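PDB 3OVG: amidohydrolase, which hydrolyses 1,4-lactones, among them D-xylono-1,4-lactone 5-phosphate and L-arabino-1,4-lactone 5-phosphate, with two zinc ions per subunit. Local coordinates for residues A175-S178 and G182-I185. Residues are numbered along the deposited sequence; the frame is centred on the assembly and turned at random.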
ATOM      1  N   ALA A 175       9.897  30.701 -20.520  1.00 16.37           N
ATOM      2  CA  ALA A 175      10.152  31.442 -21.761  1.00 18.24           C
ATOM      3  C   ALA A 175      10.245  32.939 -21.476  1.00 17.62           C
ATOM      4  O   ALA A 175      11.146  33.618 -21.968  1.00 17.12           O
ATOM      5  CB  ALA A 175       9.072  31.133 -22.827  1.00 15.74           C
ATOM      6  N   ARG A 176       9.334  33.447 -20.655  1.00 16.61           N
ATOM      7  CA  ARG A 176       9.325  34.897 -20.379  1.00 18.91           C
ATOM      8  C   ARG A 176      10.552  35.374 -19.565  1.00 17.15           C
ATOM      9  O   ARG A 176      11.130  36.431 -19.819  1.00 16.68           O
ATOM     10  CB  ARG A 176       7.999  35.294 -19.705  1.00 18.34           C
ATOM     11  CG  ARG A 176       6.798  35.240 -20.692  1.00 20.00           C
ATOM     12  CD  ARG A 176       5.424  35.353 -20.023  1.00 23.18           C
ATOM     13  NE  ARG A 176       5.166  36.649 -19.395  1.00 24.78           N
ATOM     14  CZ  ARG A 176       3.947  37.092 -19.076  1.00 28.31           C
ATOM     15  NH1 ARG A 176       2.877  36.349 -19.347  1.00 25.20           N
ATOM     16  NH2 ARG A 176       3.787  38.286 -18.499  1.00 28.05           N
ATOM     17  N   THR A 177      10.940  34.580 -18.584  1.00 18.08           N
ATOM     18  CA  THR A 177      12.129  34.861 -17.772  1.00 16.84           C
ATOM     19  C   THR A 177      13.371  34.788 -18.643  1.00 17.77           C
ATOM     20  O   THR A 177      14.298  35.606 -18.516  1.00 18.73           O
ATOM     21  CB  THR A 177      12.235  33.838 -16.626  1.00 15.58           C
ATOM     22  OG1 THR A 177      11.042  33.914 -15.847  1.00 16.55           O
ATOM     23  CG2 THR A 177      13.430  34.125 -15.692  1.00 15.08           C
ATOM     24  N   SER A 178      13.400  33.810 -19.538  1.00 18.40           N
ATOM     25  CA  SER A 178      14.571  33.629 -20.393  1.00 16.75           C
ATOM     26  C   SER A 178      14.663  34.825 -21.378  1.00 18.50           C
ATOM     27  O   SER A 178      15.706  35.447 -21.559  1.00 17.05           O
ATOM     28  CB  SER A 178      14.480  32.298 -21.155  1.00 15.46           C
ATOM     29  OG  SER A 178      15.528  32.194 -22.109  1.00 17.83           O
ATOM     30  N   GLY A 182      17.764  36.822 -20.540  1.00 18.70           N
ATOM     31  CA  GLY A 182      18.726  36.154 -21.401  1.00 19.53           C
ATOM     32  C   GLY A 182      19.123  34.769 -20.907  1.00 18.71           C
ATOM     33  O   GLY A 182      19.967  34.122 -21.535  1.00 18.73           O
ATOM     34  N   CYS A 183      18.536  34.302 -19.790  1.00 18.03           N
ATOM     35  CA  CYS A 183      19.017  33.040 -19.186  1.00 16.57           C
ATOM     36  C   CYS A 183      18.665  31.752 -19.969  1.00 16.24           C
ATOM     37  O   CYS A 183      17.667  31.700 -20.696  1.00 18.99           O
ATOM     38  CB  CYS A 183      18.540  32.910 -17.738  1.00 17.24           C
ATOM     39  SG  CYS A 183      16.783  32.496 -17.548  1.00 16.48           S
ATOM     40  N   PRO A 184      19.481  30.697 -19.814  1.00 16.82           N
ATOM     41  CA  PRO A 184      19.130  29.398 -20.389  1.00 13.71           C
ATOM     42  C   PRO A 184      17.923  28.759 -19.699  1.00 15.60           C
ATOM     43  O   PRO A 184      17.457  29.224 -18.639  1.00 14.41           O
ATOM     44  CB  PRO A 184      20.382  28.534 -20.167  1.00 17.13           C
ATOM     45  CG  PRO A 184      21.338  29.333 -19.353  1.00 15.91           C
ATOM     46  CD  PRO A 184      20.770  30.696 -19.097  1.00 15.70           C
ATOM     47  N   ILE A 185      17.413  27.709 -20.339  1.00 15.40           N
ATOM     48  CA  ILE A 185      16.219  26.991 -19.921  1.00 14.03           C
ATOM     49  C   ILE A 185      16.605  25.525 -19.962  1.00 14.74           C
ATOM     50  O   ILE A 185      17.264  25.087 -20.916  1.00 16.81           O
ATOM     51  CB  ILE A 185      15.057  27.238 -20.940  1.00 13.37           C
ATOM     52  CG1 ILE A 185      14.590  28.707 -20.916  1.00 14.44           C
ATOM     53  CG2 ILE A 185      13.902  26.302 -20.715  1.00 11.74           C
ATOM     54  CD1 ILE A 185      13.612  29.049 -22.007  1.00 14.04           C
TER
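Ser178 OG donates a hydrogen bond to Cys183 O over 2.6 Å. The hydroxyl approaches that oxygen almost head-on, with a C=O...OG angle of 166°. With OG anti to the backbone N (chi1 173°), the hydroxyl reaches away from the helix and across to the outgoing chain. The same residue makes a second link through its backbone. Gly182 N donates to Ser178 O at 2.7 Å, but the bond is bent, with an N-H...O angle of 135°. Ser178 therefore grips the departing chain through both its side chain and its carbonyl. Gly182 is the first residue after the helix to leave helical angles, and its positive phi turns the chain back across the end of the helix. Thr181 OG1 closes the turn further by bonding Thr177 O and Cys183 N.

Two nonpolar contacts accompany the hydroxyl bond. Ile185, whose CB points toward the helix, sends CD1 against Ser178 CB at 3.5 Å, a tight carbon contact. The same methyl reaches Ala175 CA more loosely, at 4.2 Å, about one helical turn before Ser178. Cys183 SG comes to 3.8 Å from Ser178 CA and meets the CG2 methyl of Thr177 at 4.2 Å, while the Thr177 hydroxyl bonds Val173 O within the helix. Leu202 of helix 195-205 touches both Ile185 and Ala175, and Ile130 of helix 119-131 and Phe330 pack on Cys183.

All the touching residues are buried. The contact sits at the turn by which helix 165-181 passes into strand 185-190, whose His188 binds a zinc ion. This is an alpha-to-beta connection of the TIM barrel on which the phosphotriesterase family is built.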